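Isomerase/lactonizing enzyme (Agrobacterium fabrum str. C58, PDB 2NQL) belongs to the mandelate racemase/muconate lactonizing enzyme family of the enolase superfamily, pairing an alpha+beta capping domain with a metal-holding barrel domain. Local coordinates at residues A[118-123]-A[268-273]; A[99-104]-A[128-133]; A[322-327]-A[356-361]. All coordinates share one frame; numbering follows the deposited sequence.

Contact 1 (A[118-123]-A[268-273]); sequences FYVDAL and WRTHWD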
loop_
_atom_site.group_PDB
_atom_site.type_symbol
_atom_site.label_atom_id
_atom_site.label_comp_id
_atom_site.label_asym_id
_atom_site.label_seq_id
_atom_site.Cartn_x
_atom_site.Cartn_y
_atom_site.Cartn_z
ATOM N N PHE A 118 4.500 -0.858 -2.084
ATOM C CA PHE A 118 5.822 -1.471 -2.192
ATOM C C PHE A 118 5.835 -2.948 -1.844
ATOM O O PHE A 118 6.658 -3.685 -2.353
ATOM C CB PHE A 118 6.836 -0.737 -1.310
ATOM C CG PHE A 118 7.100 0.674 -1.779
ATOM C CD1 PHE A 118 7.926 0.902 -2.870
ATOM C CD2 PHE A 118 6.486 1.763 -1.131
ATOM C CE1 PHE A 118 8.166 2.217 -3.328
ATOM C CE2 PHE A 118 6.719 3.068 -1.571
ATOM C CZ PHE A 118 7.553 3.289 -2.687
ATOM N N TYR A 119 4.956 -3.367 -0.940
ATOM C CA TYR A 119 4.916 -4.778 -0.571
ATOM C C TYR A 119 4.575 -5.648 -1.782
ATOM O O TYR A 119 5.300 -6.602 -2.066
ATOM C CB TYR A 119 3.901 -5.045 0.543
ATOM C CG TYR A 119 4.103 -6.403 1.187
ATOM C CD1 TYR A 119 5.213 -6.651 1.968
ATOM C CD2 TYR A 119 3.152 -7.438 1.024
ATOM C CE1 TYR A 119 5.406 -7.899 2.594
ATOM C CE2 TYR A 119 3.341 -8.704 1.631
ATOM C CZ TYR A 119 4.461 -8.911 2.424
ATOM O OH TYR A 119 4.703 -10.112 3.056
ATOM N N VAL A 120 3.520 -5.279 -2.508
ATOM C CA VAL A 120 3.166 -6.028 -3.709
ATOM C C VAL A 120 4.164 -5.825 -4.848
ATOM O O VAL A 120 4.395 -6.752 -5.618
ATOM C CB VAL A 120 1.657 -5.958 -4.103
ATOM C CG1 VAL A 120 1.340 -6.839 -5.373
ATOM C CG2 VAL A 120 0.795 -6.488 -2.928
ATOM N N ASP A 121 4.817 -4.658 -4.916
ATOM C CA ASP A 121 5.918 -4.484 -5.890
ATOM C C ASP A 121 6.947 -5.598 -5.651
ATOM O O ASP A 121 7.391 -6.277 -6.592
ATOM C CB ASP A 121 6.645 -3.140 -5.700
ATOM C CG ASP A 121 5.946 -1.960 -6.354
ATOM O OD1 ASP A 121 4.915 -2.113 -7.037
ATOM O OD2 ASP A 121 6.455 -0.831 -6.110
ATOM N N ALA A 122 7.322 -5.777 -4.383
ATOM C CA ALA A 122 8.315 -6.781 -4.014
ATOM C C ALA A 122 7.859 -8.185 -4.381
ATOM O O ALA A 122 8.642 -8.965 -4.941
ATOM C CB ALA A 122 8.670 -6.694 -2.515
ATOM N N LEU A 123 6.603 -8.492 -4.061
ATOM C CA LEU A 123 6.024 -9.793 -4.376
ATOM C C LEU A 123 5.997 -10.030 -5.875
ATOM O O LEU A 123 6.217 -11.145 -6.318
ATOM C CB LEU A 123 4.641 -9.950 -3.789
ATOM C CG LEU A 123 4.465 -9.825 -2.257
ATOM C CD1 LEU A 123 3.005 -10.178 -1.859
ATOM C CD2 LEU A 123 5.490 -10.682 -1.495
ATOM N N TRP A 268 -3.252 -0.253 -9.729
ATOM C CA TRP A 268 -3.729 -1.351 -8.867
ATOM C C TRP A 268 -2.606 -2.307 -8.511
ATOM O O TRP A 268 -1.514 -2.240 -9.092
ATOM C CB TRP A 268 -4.850 -2.121 -9.551
ATOM C CG TRP A 268 -6.083 -1.330 -9.783
ATOM C CD1 TRP A 268 -6.413 -0.117 -9.257
ATOM C CD2 TRP A 268 -7.168 -1.717 -10.616
ATOM N NE1 TRP A 268 -7.643 0.281 -9.723
ATOM C CE2 TRP A 268 -8.129 -0.685 -10.559
ATOM C CE3 TRP A 268 -7.411 -2.832 -11.433
ATOM C CZ2 TRP A 268 -9.328 -0.734 -11.285
ATOM C CZ3 TRP A 268 -8.608 -2.875 -12.159
ATOM C CH2 TRP A 268 -9.550 -1.842 -12.061
ATOM N N ARG A 269 -2.871 -3.215 -7.568
ATOM C CA ARG A 269 -1.920 -4.280 -7.281
ATOM C C ARG A 269 -2.522 -5.691 -7.410
ATOM O O ARG A 269 -1.829 -6.611 -7.786
ATOM C CB ARG A 269 -1.289 -4.087 -5.879
ATOM C CG ARG A 269 -0.490 -2.780 -5.691
ATOM C CD ARG A 269 0.738 -2.730 -6.589
ATOM N NE ARG A 269 1.662 -1.648 -6.219
ATOM C CZ ARG A 269 1.553 -0.395 -6.646
ATOM N NH1 ARG A 269 0.575 -0.022 -7.477
ATOM N NH2 ARG A 269 2.428 0.505 -6.230
ATOM N N THR A 270 -3.801 -5.866 -7.042
ATOM C CA THR A 270 -4.396 -7.214 -7.023
ATOM C C THR A 270 -5.840 -7.149 -7.525
ATOM O O THR A 270 -6.412 -6.071 -7.683
ATOM C CB THR A 270 -4.443 -7.802 -5.588
ATOM O OG1 THR A 270 -5.413 -7.065 -4.848
ATOM C CG2 THR A 270 -3.037 -7.750 -4.884
ATOM N N HIS A 271 -6.441 -8.317 -7.745
ATOM C CA HIS A 271 -7.837 -8.385 -8.132
ATOM C C HIS A 271 -8.759 -7.732 -7.093
ATOM O O HIS A 271 -9.851 -7.271 -7.440
ATOM C CB HIS A 271 -8.238 -9.844 -8.362
ATOM C CG HIS A 271 -8.229 -10.661 -7.109
ATOM N ND1 HIS A 271 -9.363 -10.865 -6.350
ATOM C CD2 HIS A 271 -7.218 -11.290 -6.460
ATOM C CE1 HIS A 271 -9.053 -11.608 -5.301
ATOM N NE2 HIS A 271 -7.760 -11.880 -5.346
ATOM N N TRP A 272 -8.316 -7.666 -5.830
ATOM C CA TRP A 272 -9.106 -6.967 -4.807
ATOM C C TRP A 272 -9.328 -5.489 -5.150
ATOM O O TRP A 272 -10.418 -4.918 -4.955
ATOM C CB TRP A 272 -8.425 -7.090 -3.437
ATOM C CG TRP A 272 -8.353 -8.481 -2.889
ATOM C CD1 TRP A 272 -7.232 -9.227 -2.700
ATOM C CD2 TRP A 272 -9.454 -9.283 -2.433
ATOM N NE1 TRP A 272 -7.553 -10.446 -2.145
ATOM C CE2 TRP A 272 -8.910 -10.507 -1.970
ATOM C CE3 TRP A 272 -10.846 -9.080 -2.358
ATOM C CZ2 TRP A 272 -9.706 -11.536 -1.461
ATOM C CZ3 TRP A 272 -11.636 -10.101 -1.836
ATOM C CH2 TRP A 272 -11.059 -11.311 -1.396
ATOM N N ASP A 273 -8.280 -4.860 -5.659
ATOM C CA ASP A 273 -8.394 -3.493 -6.145
ATOM C C ASP A 273 -9.383 -3.382 -7.279
ATOM O O ASP A 273 -10.129 -2.412 -7.344
ATOM C CB ASP A 273 -7.021 -2.979 -6.592
ATOM C CG ASP A 273 -6.025 -3.017 -5.461
ATOM O OD1 ASP A 273 -6.448 -2.696 -4.336
ATOM O OD2 ASP A 273 -4.849 -3.361 -5.667
#
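Val120 and Asp121, on one flank of helix 117-138, meet Arg269 in the loop that runs from barrel strand 262-264 into helix 271-278. Trp268 opens that loop without touching the helix, but its carbonyl O takes a long, weak bond from Arg269 NH1, and also accepts a hydrogen bond from Lys293 NZ. Arg269 does most of the work. Its aliphatic base lies against the valine, with Arg269 CB 3.8 Å from Val120 CG1, the two side chains sliding past each other in opposite directions. A branched, compact valine suits this buried helix face because both its methyls can turn to the loop.

A bend at chi2 (-65°) then turns the arginine past the valine and in toward Asp121. Asp121 OD1 stands 3.4 Å from Arg269 NE, yet it lies well out of the guanidinium plane although the two flat groups are only 7° from parallel. This salt bridge therefore acts through charge alone. The directed bond of NE goes to Gly117 O, while Asp121 OD1 is bonded to His292 ND1. The second subunit adds to the grip: its Tyr114 bonds Asp121 OD2 through OH and offers its ring to Arg269 in a cation-pi contact, and Arg112 O of that subunit accepts from Arg269 NH1.

Thr270 brings its methyl to 4.5 Å, CG2 to Val120 CG2, a light touch. Its main task is the N-cap, where OG1 weakly accepts from Trp272 N. Asp273, one turn on, answers through OD2, which receives Arg269 N at 2.7 Å and Thr270 N from above the carboxylate plane. Thr270 and Asp273 thus form a capping box, setting the loop at the interface between an enolase-type N-terminal domain and its barrel.

Contact 2 (A[99-104]-A[128-133]); sequences SAVYDD and IALWDI
The tight part of this contact is apolar: Leu130 drives one methyl, CD2, into the side chain of Val101. Leu130 CD2 is 3.7 Å from Val101 CB and 3.8 Å from Val101 CG2, with Val101 CG1 only slightly farther, so one methyl rests against the whole fork of the valine. The two side chains cross at about a right angle. With CG anti to its own backbone N (chi1 -156°), the leucine reaches across to helix 98-109, although the alpha carbons stay 8.8 Å apart at Val101 and Leu130. Both residues are buried, and branched aliphatic chains pack well there without burying a polar group; Met57 of strand 50-59 and Ala95 also pack on Leu130, and Arg93 on Val101.

Helices 98-109 and 117-138 follow one another in the N-terminal domain, the alpha-helical half of the alpha+beta cap that enolase-superfamily proteins build beside their barrel, and between these two segments the contact is made by side chains.

Toward the partly exposed side the contact is thinner and mixed in character, a single oxygen meeting the ring edge. Ser99 OG comes up to the Trp131 indole near the ring plane, 3.5 Å from Trp131 CZ2. That approach is a van der Waals touch, for the polar atoms look to a common third party: Ser99 OG and Trp131 NE1 are each hydrogen-bonded to Thr296 OG1 of the barrel domain's helix 295-308. A small hydroxyl leaves room for the broad indole there, and a glycerol molecule lies about 4 Å from the serine side chain.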
loop_
_atom_site.group_PDB
_atom_site.type_symbol
_atom_site.label_atom_id
_atom_site.label_comp_id
_atom_site.label_asym_id
_atom_site.label_seq_id
_atom_site.Cartn_x
_atom_site.Cartn_y
_atom_site.Cartn_z
ATOM N N SER A 99 2.106 -19.717 -7.518
ATOM C CA SER A 99 1.004 -18.918 -6.976
ATOM C C SER A 99 0.752 -19.210 -5.495
ATOM O O SER A 99 0.378 -18.314 -4.735
ATOM C CB SER A 99 -0.259 -19.065 -7.797
ATOM O OG SER A 99 -0.056 -18.487 -9.082
ATOM N N ALA A 100 1.009 -20.453 -5.096
ATOM C CA ALA A 100 0.979 -20.828 -3.680
ATOM C C ALA A 100 2.029 -20.055 -2.863
ATOM O O ALA A 100 1.737 -19.590 -1.755
ATOM C CB ALA A 100 1.173 -22.351 -3.516
ATOM N N VAL A 101 3.237 -19.904 -3.407
ATOM C CA VAL A 101 4.278 -19.125 -2.731
ATOM C C VAL A 101 3.869 -17.645 -2.614
ATOM O O VAL A 101 3.964 -17.066 -1.513
ATOM C CB VAL A 101 5.672 -19.275 -3.382
ATOM C CG1 VAL A 101 6.726 -18.350 -2.699
ATOM C CG2 VAL A 101 6.153 -20.742 -3.324
ATOM N N TYR A 102 3.406 -17.060 -3.728
ATOM C CA TYR A 102 2.842 -15.708 -3.726
ATOM C C TYR A 102 1.787 -15.513 -2.624
ATOM O O TYR A 102 1.842 -14.542 -1.847
ATOM C CB TYR A 102 2.246 -15.309 -5.100
ATOM C CG TYR A 102 1.510 -14.002 -4.973
ATOM C CD1 TYR A 102 2.204 -12.775 -5.000
ATOM C CD2 TYR A 102 0.136 -13.981 -4.723
ATOM C CE1 TYR A 102 1.512 -11.556 -4.829
ATOM C CE2 TYR A 102 -0.561 -12.781 -4.533
ATOM C CZ TYR A 102 0.123 -11.575 -4.580
ATOM O OH TYR A 102 -0.597 -10.415 -4.394
ATOM N N ASP A 103 0.816 -16.424 -2.571
ATOM C CA ASP A 103 -0.296 -16.300 -1.629
ATOM C C ASP A 103 0.205 -16.370 -0.192
ATOM O O ASP A 103 -0.274 -15.609 0.654
ATOM C CB ASP A 103 -1.351 -17.391 -1.873
ATOM C CG ASP A 103 -2.244 -17.096 -3.069
ATOM O OD1 ASP A 103 -2.344 -15.921 -3.490
ATOM O OD2 ASP A 103 -2.877 -18.056 -3.593
ATOM N N ASP A 104 1.174 -17.249 0.079
ATOM C CA ASP A 104 1.800 -17.291 1.414
ATOM C C ASP A 104 2.501 -15.992 1.804
ATOM O O ASP A 104 2.355 -15.524 2.936
ATOM C CB ASP A 104 2.774 -18.460 1.531
ATOM C CG ASP A 104 2.057 -19.813 1.638
ATOM O OD1 ASP A 104 0.813 -19.828 1.782
ATOM O OD2 ASP A 104 2.748 -20.838 1.540
ATOM N N ILE A 128 7.501 -13.181 -10.567
ATOM C CA ILE A 128 8.009 -13.298 -11.947
ATOM C C ILE A 128 9.234 -14.255 -11.993
ATOM O O ILE A 128 9.287 -15.162 -12.825
ATOM C CB ILE A 128 8.353 -11.890 -12.534
ATOM C CG1 ILE A 128 7.066 -11.057 -12.665
ATOM C CG2 ILE A 128 9.109 -12.066 -13.908
ATOM C CD1 ILE A 128 7.291 -9.546 -12.881
ATOM N N ALA A 129 10.184 -14.088 -11.064
ATOM C CA ALA A 129 11.363 -14.952 -11.021
ATOM C C ALA A 129 11.000 -16.425 -10.777
ATOM O O ALA A 129 11.576 -17.318 -11.394
ATOM C CB ALA A 129 12.343 -14.465 -10.009
ATOM N N LEU A 130 10.055 -16.670 -9.871
ATOM C CA LEU A 130 9.610 -18.037 -9.597
ATOM C C LEU A 130 8.881 -18.680 -10.791
ATOM O O LEU A 130 9.128 -19.857 -11.091
ATOM C CB LEU A 130 8.722 -18.090 -8.332
ATOM C CG LEU A 130 8.671 -19.443 -7.612
ATOM C CD1 LEU A 130 10.031 -19.916 -7.097
ATOM C CD2 LEU A 130 7.701 -19.346 -6.455
ATOM N N TRP A 131 8.011 -17.932 -11.473
ATOM C CA TRP A 131 7.407 -18.455 -12.718
ATOM C C TRP A 131 8.434 -18.705 -13.832
ATOM O O TRP A 131 8.280 -19.665 -14.611
ATOM C CB TRP A 131 6.304 -17.546 -13.254
ATOM C CG TRP A 131 4.968 -17.699 -12.587
ATOM C CD1 TRP A 131 4.388 -16.845 -11.656
ATOM C CD2 TRP A 131 4.041 -18.768 -12.779
ATOM N NE1 TRP A 131 3.132 -17.319 -11.298
ATOM C CE2 TRP A 131 2.906 -18.502 -11.956
ATOM C CE3 TRP A 131 4.047 -19.932 -13.577
ATOM C CZ2 TRP A 131 1.794 -19.365 -11.910
ATOM C CZ3 TRP A 131 2.933 -20.782 -13.528
ATOM C CH2 TRP A 131 1.838 -20.499 -12.688
ATOM N N ASP A 132 9.463 -17.857 -13.899
ATOM C CA ASP A 132 10.589 -18.050 -14.857
ATOM C C ASP A 132 11.257 -19.400 -14.572
ATOM O O ASP A 132 11.470 -20.212 -15.473
ATOM C CB ASP A 132 11.591 -16.899 -14.716
ATOM C CG ASP A 132 12.689 -16.904 -15.783
ATOM O OD1 ASP A 132 12.577 -17.644 -16.791
ATOM O OD2 ASP A 132 13.680 -16.152 -15.607
ATOM N N ILE A 133 11.576 -19.645 -13.308
ATOM C CA ILE A 133 12.149 -20.933 -12.876
ATOM C C ILE A 133 11.210 -22.112 -13.191
ATOM O O ILE A 133 11.662 -23.127 -13.751
ATOM C CB ILE A 133 12.569 -20.890 -11.373
ATOM C CG1 ILE A 133 13.791 -19.975 -11.197
ATOM C CG2 ILE A 133 12.932 -22.293 -10.864
ATOM C CD1 ILE A 133 14.058 -19.558 -9.738
#

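Contact 3 (A[322-327]-A[356-361]); sequences IFLAAS and GDMDCR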
loop_
_atom_site.group_PDB
_atom_site.type_symbol
_atom_site.label_atom_id
_atom_site.label_comp_id
_atom_site.label_asym_id
_atom_site.label_seq_id
_atom_site.Cartn_x
_atom_site.Cartn_y
_atom_site.Cartn_z
ATOM N N ILE A 322 12.324 -7.096 -18.269
ATOM C CA ILE A 322 12.012 -8.366 -17.561
ATOM C C ILE A 322 10.517 -8.447 -17.175
ATOM O O ILE A 322 9.814 -9.415 -17.534
ATOM C CB ILE A 322 12.949 -8.577 -16.307
ATOM C CG1 ILE A 322 14.454 -8.651 -16.682
ATOM C CG2 ILE A 322 12.485 -9.758 -15.418
ATOM C CD1 ILE A 322 14.843 -9.744 -17.641
ATOM N N PHE A 323 10.017 -7.446 -16.443
ATOM C CA PHE A 323 8.577 -7.396 -16.221
ATOM C C PHE A 323 7.718 -7.163 -17.462
ATOM O O PHE A 323 6.584 -7.614 -17.507
ATOM C CB PHE A 323 8.135 -6.581 -14.990
ATOM C CG PHE A 323 8.393 -5.080 -15.072
ATOM C CD1 PHE A 323 7.699 -4.259 -15.968
ATOM C CD2 PHE A 323 9.260 -4.482 -14.168
ATOM C CE1 PHE A 323 7.917 -2.857 -15.985
ATOM C CE2 PHE A 323 9.502 -3.095 -14.175
ATOM C CZ PHE A 323 8.822 -2.281 -15.080
ATOM N N LEU A 324 8.270 -6.508 -18.479
ATOM C CA LEU A 324 7.516 -6.411 -19.732
ATOM C C LEU A 324 7.348 -7.805 -20.374
ATOM O O LEU A 324 6.261 -8.152 -20.811
ATOM C CB LEU A 324 8.183 -5.448 -20.715
ATOM C CG LEU A 324 7.448 -5.333 -22.061
ATOM C CD1 LEU A 324 6.030 -4.829 -21.884
ATOM C CD2 LEU A 324 8.256 -4.415 -22.988
ATOM N N ALA A 325 8.421 -8.586 -20.417
ATOM C CA ALA A 325 8.344 -9.936 -20.952
ATOM C C ALA A 325 7.332 -10.774 -20.176
ATOM O O ALA A 325 6.519 -11.472 -20.778
ATOM C CB ALA A 325 9.685 -10.595 -20.946
ATOM N N ALA A 326 7.367 -10.663 -18.844
ATOM C CA ALA A 326 6.314 -11.248 -17.991
ATOM C C ALA A 326 4.909 -10.796 -18.374
ATOM O O ALA A 326 4.007 -11.638 -18.476
ATOM C CB ALA A 326 6.615 -10.965 -16.511
ATOM N N SER A 327 4.720 -9.487 -18.609
ATOM C CA SER A 327 3.430 -8.951 -19.042
ATOM C C SER A 327 2.974 -9.632 -20.344
ATOM O O SER A 327 1.815 -10.022 -20.449
ATOM C CB SER A 327 3.464 -7.423 -19.242
ATOM O OG SER A 327 2.140 -6.921 -19.443
ATOM N N GLY A 356 17.261 -12.694 -25.611
ATOM C CA GLY A 356 15.904 -13.189 -25.861
ATOM C C GLY A 356 15.141 -12.413 -26.917
ATOM O O GLY A 356 15.172 -11.190 -26.942
ATOM N N ASP A 357 14.422 -13.140 -27.766
ATOM C CA ASP A 357 13.678 -12.564 -28.890
ATOM C C ASP A 357 12.295 -11.967 -28.534
ATOM O O ASP A 357 11.255 -12.414 -29.015
ATOM C CB ASP A 357 13.563 -13.600 -30.026
ATOM C CG ASP A 357 12.737 -14.852 -29.623
ATOM O OD1 ASP A 357 12.861 -15.359 -28.475
ATOM O OD2 ASP A 357 11.952 -15.330 -30.474
ATOM N N MET A 358 12.274 -10.917 -27.730
ATOM C CA MET A 358 11.054 -10.151 -27.542
ATOM C C MET A 358 11.078 -8.979 -28.542
ATOM O O MET A 358 12.056 -8.226 -28.581
ATOM C CB MET A 358 11.006 -9.607 -26.099
ATOM C CG MET A 358 9.812 -8.717 -25.840
ATOM S SD MET A 358 9.540 -8.321 -24.085
ATOM C CE MET A 358 11.074 -7.515 -23.636
ATOM N N ASP A 359 10.024 -8.816 -29.343
ATOM C CA ASP A 359 10.011 -7.727 -30.324
ATOM C C ASP A 359 8.665 -7.027 -30.385
ATOM O O ASP A 359 7.651 -7.559 -29.927
ATOM C CB ASP A 359 10.459 -8.217 -31.727
ATOM C CG ASP A 359 10.980 -7.082 -32.619
ATOM O OD1 ASP A 359 11.254 -5.950 -32.119
ATOM O OD2 ASP A 359 11.114 -7.327 -33.833
ATOM N N CYS A 360 8.666 -5.824 -30.949
ATOM C CA CYS A 360 7.431 -5.180 -31.344
ATOM C C CYS A 360 7.663 -4.493 -32.688
ATOM O O CYS A 360 8.585 -3.691 -32.809
ATOM C CB CYS A 360 7.045 -4.146 -30.286
ATOM S SG CYS A 360 5.417 -3.415 -30.539
ATOM N N ARG A 361 6.867 -4.862 -33.691
ATOM C CA ARG A 361 6.958 -4.236 -35.010
ATOM C C ARG A 361 5.619 -4.294 -35.744
ATOM O O ARG A 361 4.802 -5.183 -35.497
ATOM C CB ARG A 361 8.110 -4.833 -35.837
ATOM C CG ARG A 361 8.041 -6.310 -36.046
ATOM C CD ARG A 361 9.334 -6.915 -36.667
ATOM N NE ARG A 361 8.994 -8.276 -37.081
ATOM C CZ ARG A 361 9.205 -9.392 -36.378
ATOM N NH1 ARG A 361 9.834 -9.376 -35.202
ATOM N NH2 ARG A 361 8.807 -10.553 -36.884
#
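Next to Met358, whose sulfur meets Ala325, Asp359 gathers several donors on its carboxylate. Asp359 OD2 receives Arg361 NH1 at 2.8 Å, a salt bridge in which the oxygen lies close to the guanidinium plane. The other oxygen, OD1, has a salt bridge to Arg351 NH2 and a weak bond from Cys360 N. Acid and arginine thus pair along one side of the short strand 359-361, which pairs antiparallel with strand 364-366.

The residue before the strand points the other way, into the protein. Met358 runs out nearly straight, CG anti to the backbone N (chi1 176°), and bends only at chi3 (59°). Its sulfur thereby arrives at helix 322-331, where Met358 SD is 3.7 Å from Ala325 CA and 3.9 Å from Ala325 CB. Alanine suits the spot because its small side chain lets the sulfur settle close to the helix backbone itself. Leu324 borders the same sulfur more loosely, its CG 4.2 Å from Met358 SD, the two side chains crossing at a slant. Phe347 of helix 344-347 packs on both Leu324 and Met358.

Before the methionine, Asp357 is the centre of an inverse gamma turn, closed by a weak bond from Met358 N to Gly356 O. Gly356 has backbone angles at which any side chain would press on the preceding carbonyl, so glycine is the fitting residue there.

In sequence the helix comes between barrel strands 311-312 and 340-342, and the methionine links it to the antiparallel pair 359-361 and 364-366, the latter running alongside barrel strand 152-158. Across the contact the chemistry is essentially van der Waals: a polarisable thioether against aliphatic carbon, which depends on shape rather than on directed bonds.

How the contacts relate
Contacts 1 and 2 share helix 117-138 and alternate along the chain, with centres 14 Å apart. They meet physically where Tyr102 packs on Leu123 and Thr270, its ring atom CE1 lying 3.6 Å from Leu123 CD1. Contact 2 lies within the N-terminal domain, whereas contact 1 ties that domain to a barrel loop and to the second subunit. Contact 3 follows later in the chain, wholly within the barrel domain, 21 Å from contact 1 and 19 Å from contact 2 between centres. It still reaches contact 2: Ile128 CD1 lies 3.7 Å from Phe323 CB. Helix 117-138 thus meets the barrel domain at several places along its length, among them Val120-Arg269 and Ile128-Phe323.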